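Local coordinates for aq_2013 protein (Aquifex aeolicus, PDB 2P6C) that is of unknown function, a trimeric member of the YjbQ (UPF0047) family that holds phosphate ions and possibly binds an anionic ligand, at residues L38-I52 / A89-P103. Residues are numbered along the deposited sequence; the frame is centred on the assembly and turned at random.
Sequences LCLVSSMHLTSSVII and AHLKNLLTHLQVVLP. With PO4 (phosphate ion), chain C; PO4 (phosphate ion), chain E.
Thr47 lays its methyl over one face of the His90 imidazole, a CH-pi contact with CG2 3.6 Å from the ring centroid. While CG2 takes the ring, OG1 of the same threonine gives a hydrogen bond to O4 of one phosphate, which His45 ND1 also holds at the ring edge. His90 NE2 reaches O2 of the second phosphate at 2.8 Å, a fairly straight bond (167°). Lys128 NZ bonds Thr47 OG1, and Arg126, Asn86 and His79 also bond phosphate; the two basic side chains would favour an anion here.

Deeper in, Asn93 turns its amide into the bend between strands 37-43 and 48-53. With CG anti to the backbone N (chi1 164°), ND2 bonds Ser48 O at 2.9 Å from above the carbonyl plane and reaches Ser49 OG only weakly. That hydroxyl donates to Thr96 OG1, which in turn donates to Lys92 O, a relay that ties strand 48-53 to the last helical turn. Where the chain leaves the helix, Leu98 O takes Ser43 N and Val50 N from opposite faces of its plane, joining both strands at one oxygen.

Beyond this point 38-43 and 99-103 pair antiparallel. Gln99 NE2 bonds Ser42 OG at 3.1 Å within its own amide plane, while OE1 accepts from Val101 N of the second subunit. On the sheet face carrying Cys39, Val100 and Leu102, Ile52 CD1 meets Leu102 CD2 tip to tip at 3.7 Å and rests on Val100 CG1.

The contact is thus apolar where Ile52 meets Val100 and Leu102, and hydroxyl- and amide-rich at the bend; its histidine and threonine end is consistent with an anion site, though phosphates probably from the crystallisation liquor do not establish a natural ligand.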
loop_
_atom_site.group_PDB
_atom_site.type_symbol
_atom_site.label_atom_id
_atom_site.label_comp_id
_atom_site.label_asym_id
_atom_site.label_seq_id
_atom_site.Cartn_x
_atom_site.Cartn_y
_atom_site.Cartn_z
ATOM N N LEU A 38 7.862 -13.073 -5.613
ATOM C CA LEU A 38 7.222 -11.794 -5.417
ATOM C C LEU A 38 7.901 -10.757 -6.286
ATOM O O LEU A 38 9.101 -10.799 -6.526
ATOM C CB LEU A 38 7.359 -11.407 -3.944
ATOM C CG LEU A 38 6.396 -12.182 -3.043
ATOM C CD1 LEU A 38 6.499 -11.762 -1.576
ATOM C CD2 LEU A 38 4.932 -12.002 -3.442
ATOM N N CYS A 39 7.125 -9.795 -6.768
ATOM C CA CYS A 39 7.638 -8.751 -7.640
ATOM C C CYS A 39 7.185 -7.370 -7.174
ATOM O O CYS A 39 6.020 -7.006 -7.338
ATOM C CB CYS A 39 7.156 -9.008 -9.070
ATOM S SG CYS A 39 7.605 -7.725 -10.276
ATOM N N LEU A 40 8.109 -6.616 -6.580
ATOM C CA LEU A 40 7.832 -5.263 -6.101
ATOM C C LEU A 40 8.087 -4.247 -7.218
ATOM O O LEU A 40 9.117 -4.300 -7.893
ATOM C CB LEU A 40 8.737 -4.925 -4.905
ATOM C CG LEU A 40 8.823 -3.455 -4.456
ATOM C CD1 LEU A 40 7.502 -2.993 -3.823
ATOM C CD2 LEU A 40 9.956 -3.308 -3.454
ATOM N N VAL A 41 7.143 -3.326 -7.404
ATOM C CA VAL A 41 7.262 -2.277 -8.415
ATOM C C VAL A 41 6.931 -1.006 -7.661
ATOM O O VAL A 41 5.793 -0.778 -7.258
ATOM C CB VAL A 41 6.275 -2.497 -9.554
ATOM C CG1 VAL A 41 6.568 -1.532 -10.684
ATOM C CG2 VAL A 41 6.356 -3.943 -10.030
ATOM N N SER A 42 7.944 -0.174 -7.477
ATOM C CA SER A 42 7.785 1.019 -6.674
ATOM C C SER A 42 8.434 2.269 -7.244
ATOM O O SER A 42 9.526 2.215 -7.819
ATOM C CB SER A 42 8.389 0.726 -5.294
ATOM O OG SER A 42 8.161 1.775 -4.382
ATOM N N SER A 43 7.760 3.401 -7.081
ATOM C CA SER A 43 8.345 4.666 -7.477
ATOM C C SER A 43 9.412 5.058 -6.492
ATOM O O SER A 43 9.255 4.917 -5.294
ATOM C CB SER A 43 7.261 5.741 -7.464
ATOM O OG SER A 43 7.891 7.015 -7.652
ATOM N N MET A 44 10.526 5.555 -7.042
ATOM C CA MET A 44 11.613 5.997 -6.165
ATOM C C MET A 44 11.474 7.478 -5.793
ATOM O O MET A 44 12.346 8.050 -5.155
ATOM C CB MET A 44 12.940 5.734 -6.868
ATOM C CG MET A 44 13.098 4.257 -7.257
ATOM S SD MET A 44 14.816 3.777 -7.578
ATOM C CE MET A 44 15.422 3.687 -5.885
ATOM N N HIS A 45 10.351 8.076 -6.175
ATOM C CA HIS A 45 10.113 9.481 -5.896
ATOM C C HIS A 45 8.824 9.694 -5.106
ATOM O O HIS A 45 7.927 8.852 -5.099
ATOM C CB HIS A 45 10.077 10.261 -7.223
ATOM C CG HIS A 45 11.306 10.066 -8.054
ATOM N ND1 HIS A 45 12.349 10.967 -8.054
ATOM C CD2 HIS A 45 11.720 9.013 -8.800
ATOM C CE1 HIS A 45 13.354 10.478 -8.757
ATOM N NE2 HIS A 45 12.999 9.292 -9.220
ATOM N N LEU A 46 8.725 10.848 -4.461
ATOM C CA LEU A 46 7.594 11.252 -3.589
ATOM C C LEU A 46 6.488 11.941 -4.426
ATOM O O LEU A 46 5.439 12.346 -3.943
ATOM C CB LEU A 46 8.048 12.308 -2.523
ATOM C CG LEU A 46 8.906 11.749 -1.326
ATOM C CD1 LEU A 46 8.352 10.524 -0.598
ATOM C CD2 LEU A 46 10.333 11.409 -1.720
ATOM N N THR A 47 6.735 12.182 -5.711
ATOM C CA THR A 47 5.804 12.936 -6.542
ATOM C C THR A 47 5.259 12.114 -7.727
ATOM O O THR A 47 4.793 12.645 -8.726
ATOM C CB THR A 47 6.551 14.171 -7.041
ATOM O OG1 THR A 47 7.768 13.755 -7.665
ATOM C CG2 THR A 47 6.888 15.090 -5.862
ATOM N N SER A 48 5.348 10.799 -7.566
ATOM C CA SER A 48 4.887 9.839 -8.547
ATOM C C SER A 48 4.662 8.513 -7.828
ATOM O O SER A 48 5.268 8.250 -6.783
ATOM C CB SER A 48 5.929 9.672 -9.660
ATOM O OG SER A 48 7.150 9.133 -9.177
ATOM N N SER A 49 3.793 7.681 -8.394
ATOM C CA SER A 49 3.490 6.355 -7.818
ATOM C C SER A 49 3.301 5.281 -8.907
ATOM O O SER A 49 2.958 5.584 -10.049
ATOM C CB SER A 49 2.188 6.457 -6.986
ATOM O OG SER A 49 2.357 7.340 -5.867
ATOM N N VAL A 50 3.648 3.993 -8.535
ATOM C CA VAL A 50 3.158 2.801 -9.249
ATOM C C VAL A 50 1.884 2.344 -8.595
ATOM O O VAL A 50 1.785 2.114 -7.394
ATOM C CB VAL A 50 4.179 1.654 -9.204
ATOM C CG1 VAL A 50 3.616 0.419 -9.945
ATOM C CG2 VAL A 50 5.475 2.062 -9.872
ATOM N N ILE A 51 0.858 2.310 -9.474
ATOM C CA ILE A 51 -0.545 1.969 -9.113
ATOM C C ILE A 51 -0.997 0.866 -10.069
ATOM O O ILE A 51 -0.478 0.708 -11.167
ATOM C CB ILE A 51 -1.567 3.211 -9.071
ATOM C CG1 ILE A 51 -1.721 3.797 -10.477
ATOM C CG2 ILE A 51 -1.001 4.322 -8.167
ATOM C CD1 ILE A 51 -2.894 4.773 -10.582
ATOM N N ILE A 52 -2.040 0.170 -9.640
ATOM C CA ILE A 52 -2.750 -0.785 -10.466
ATOM C C ILE A 52 -4.154 -0.294 -10.647
ATOM O O ILE A 52 -4.892 -0.075 -9.693
ATOM C CB ILE A 52 -2.788 -2.162 -9.782
ATOM C CG1 ILE A 52 -1.418 -2.839 -9.906
ATOM C CG2 ILE A 52 -3.819 -3.066 -10.480
ATOM C CD1 ILE A 52 -1.316 -4.118 -9.074
ATOM N N ALA A 89 1.386 17.084 -5.595
ATOM C CA ALA A 89 1.947 15.844 -6.135
ATOM C C ALA A 89 2.373 14.897 -5.019
ATOM O O ALA A 89 2.292 13.674 -5.153
ATOM C CB ALA A 89 3.140 16.151 -7.035
ATOM N N HIS A 90 2.853 15.469 -3.923
ATOM C CA HIS A 90 3.275 14.678 -2.779
ATOM C C HIS A 90 2.048 14.055 -2.138
ATOM O O HIS A 90 2.054 12.882 -1.770
ATOM C CB HIS A 90 3.991 15.566 -1.770
ATOM C CG HIS A 90 5.393 15.906 -2.158
ATOM N ND1 HIS A 90 6.468 15.103 -1.842
ATOM C CD2 HIS A 90 5.897 16.954 -2.851
ATOM C CE1 HIS A 90 7.574 15.645 -2.319
ATOM N NE2 HIS A 90 7.254 16.768 -2.936
ATOM N N LEU A 91 0.992 14.852 -2.012
ATOM C CA LEU A 91 -0.240 14.360 -1.420
ATOM C C LEU A 91 -0.827 13.245 -2.289
ATOM O O LEU A 91 -1.291 12.222 -1.770
ATOM C CB LEU A 91 -1.233 15.513 -1.244
ATOM C CG LEU A 91 -0.754 16.626 -0.300
ATOM C CD1 LEU A 91 -1.787 17.751 -0.256
ATOM C CD2 LEU A 91 -0.515 16.062 1.103
ATOM N N LYS A 92 -0.797 13.437 -3.608
ATOM C CA LYS A 92 -1.301 12.415 -4.529
ATOM C C LYS A 92 -0.509 11.113 -4.376
ATOM O O LYS A 92 -1.029 10.028 -4.561
ATOM C CB LYS A 92 -1.241 12.939 -5.982
ATOM C CG LYS A 92 -2.313 13.978 -6.346
ATOM C CD LYS A 92 -2.120 14.523 -7.768
ATOM C CE LYS A 92 -3.255 15.470 -8.214
ATOM N NZ LYS A 92 -3.147 16.808 -7.608
ATOM N N ASN A 93 0.793 11.201 -4.037
ATOM C CA ASN A 93 1.662 10.035 -3.834
ATOM C C ASN A 93 1.240 9.298 -2.557
ATOM O O ASN A 93 1.183 8.081 -2.471
ATOM C CB ASN A 93 3.115 10.532 -3.728
ATOM C CG ASN A 93 4.020 9.483 -3.130
ATOM O OD1 ASN A 93 4.293 9.466 -1.932
ATOM N ND2 ASN A 93 4.495 8.576 -4.001
ATOM N N LEU A 94 0.921 10.121 -1.559
ATOM C CA LEU A 94 0.436 9.545 -0.311
ATOM C C LEU A 94 -0.867 8.782 -0.551
ATOM O O LEU A 94 -1.040 7.646 -0.127
ATOM C CB LEU A 94 0.206 10.682 0.699
ATOM C CG LEU A 94 1.062 10.559 1.973
ATOM C CD1 LEU A 94 0.478 11.343 3.150
ATOM C CD2 LEU A 94 1.211 9.114 2.451
ATOM N N LEU A 95 -1.798 9.456 -1.215
ATOM C CA LEU A 95 -3.149 8.990 -1.565
ATOM C C LEU A 95 -3.162 7.623 -2.286
ATOM O O LEU A 95 -3.871 6.697 -1.913
ATOM C CB LEU A 95 -3.804 10.053 -2.448
ATOM C CG LEU A 95 -5.167 10.502 -1.913
ATOM C CD1 LEU A 95 -6.085 11.029 -3.016
ATOM C CD2 LEU A 95 -5.934 9.375 -1.224
ATOM N N THR A 96 -2.425 7.600 -3.393
ATOM C CA THR A 96 -2.381 6.439 -4.276
ATOM C C THR A 96 -1.417 5.357 -3.826
ATOM O O THR A 96 -1.496 4.226 -4.294
ATOM C CB THR A 96 -1.961 6.832 -5.720
ATOM O OG1 THR A 96 -0.713 7.536 -5.684
ATOM C CG2 THR A 96 -3.011 7.700 -6.376
ATOM N N HIS A 97 -0.510 5.707 -2.925
ATOM C CA HIS A 97 0.526 4.793 -2.439
ATOM C C HIS A 97 1.591 4.604 -3.515
ATOM O O HIS A 97 1.284 4.289 -4.664
ATOM C CB HIS A 97 -0.031 3.425 -2.055
ATOM C CG HIS A 97 0.866 2.669 -1.122
ATOM N ND1 HIS A 97 1.379 3.235 0.026
ATOM C CD2 HIS A 97 1.340 1.399 -1.158
ATOM C CE1 HIS A 97 2.129 2.349 0.656
ATOM N NE2 HIS A 97 2.122 1.226 -0.041
ATOM N N LEU A 98 2.849 4.761 -3.125
ATOM C CA LEU A 98 4.005 4.719 -4.058
ATOM C C LEU A 98 4.242 3.358 -4.776
ATOM O O LEU A 98 4.894 3.275 -5.808
ATOM C CB LEU A 98 5.266 5.127 -3.290
ATOM C CG LEU A 98 5.963 3.942 -2.609
ATOM C CD1 LEU A 98 7.406 4.266 -2.221
ATOM C CD2 LEU A 98 5.262 3.507 -1.322
ATOM N N GLN A 99 3.714 2.248 -4.266
ATOM C CA GLN A 99 4.054 0.948 -4.834
ATOM C C GLN A 99 2.974 -0.141 -4.845
ATOM O O GLN A 99 1.873 0.023 -4.324
ATOM C CB GLN A 99 5.240 0.401 -4.034
ATOM C CG GLN A 99 4.796 -0.059 -2.626
ATOM C CD GLN A 99 5.927 -0.285 -1.623
ATOM O OE1 GLN A 99 5.729 -0.948 -0.599
ATOM N NE2 GLN A 99 7.103 0.279 -1.896
ATOM N N VAL A 100 3.351 -1.276 -5.430
ATOM C CA VAL A 100 2.493 -2.520 -5.531
ATOM C C VAL A 100 3.436 -3.681 -5.481
ATOM O O VAL A 100 4.589 -3.596 -5.883
ATOM C CB VAL A 100 1.498 -2.692 -6.797
ATOM C CG1 VAL A 100 0.453 -1.578 -6.793
ATOM C CG2 VAL A 100 2.291 -2.624 -8.089
ATOM N N VAL A 101 2.930 -4.801 -4.970
ATOM C CA VAL A 101 3.663 -6.045 -4.928
ATOM C C VAL A 101 2.844 -7.076 -5.632
ATOM O O VAL A 101 1.680 -7.297 -5.327
ATOM C CB VAL A 101 3.854 -6.496 -3.477
ATOM C CG1 VAL A 101 4.589 -7.835 -3.439
ATOM C CG2 VAL A 101 4.657 -5.461 -2.713
ATOM N N LEU A 102 3.423 -7.731 -6.629
ATOM C CA LEU A 102 2.709 -8.737 -7.400
ATOM C C LEU A 102 3.347 -10.134 -7.283
ATOM O O LEU A 102 4.543 -10.295 -7.085
ATOM C CB LEU A 102 2.691 -8.269 -8.859
ATOM C CG LEU A 102 1.751 -7.079 -9.076
ATOM C CD1 LEU A 102 1.973 -6.383 -10.422
ATOM C CD2 LEU A 102 0.278 -7.480 -9.039
ATOM N N PRO A 103 2.469 -11.156 -7.363
ATOM C CA PRO A 103 2.869 -12.553 -7.354
ATOM C C PRO A 103 3.464 -12.969 -8.691
ATOM O O PRO A 103 3.148 -12.434 -9.743
ATOM C CB PRO A 103 1.626 -13.405 -7.123
ATOM C CG PRO A 103 0.394 -12.489 -7.156
ATOM C CD PRO A 103 1.031 -11.050 -7.471
HETATM P P PO4 C . 11.433 14.391 -6.636
HETATM O O1 PO4 C . 12.463 15.379 -6.224
HETATM O O2 PO4 C . 11.862 13.852 -7.884
HETATM O O3 PO4 C . 11.235 13.519 -5.531
HETATM O O4 PO4 C . 10.096 15.143 -6.869
HETATM P P PO4 E . 10.428 17.932 -4.706
HETATM O O1 PO4 E . 11.222 16.845 -4.233
HETATM O O2 PO4 E . 9.318 18.372 -3.935
HETATM O O3 PO4 E . 9.887 17.557 -6.111
HETATM O O4 PO4 E . 11.233 19.111 -4.956
HETATM O O HOH W 1 -0.408 1.983 -5.486
#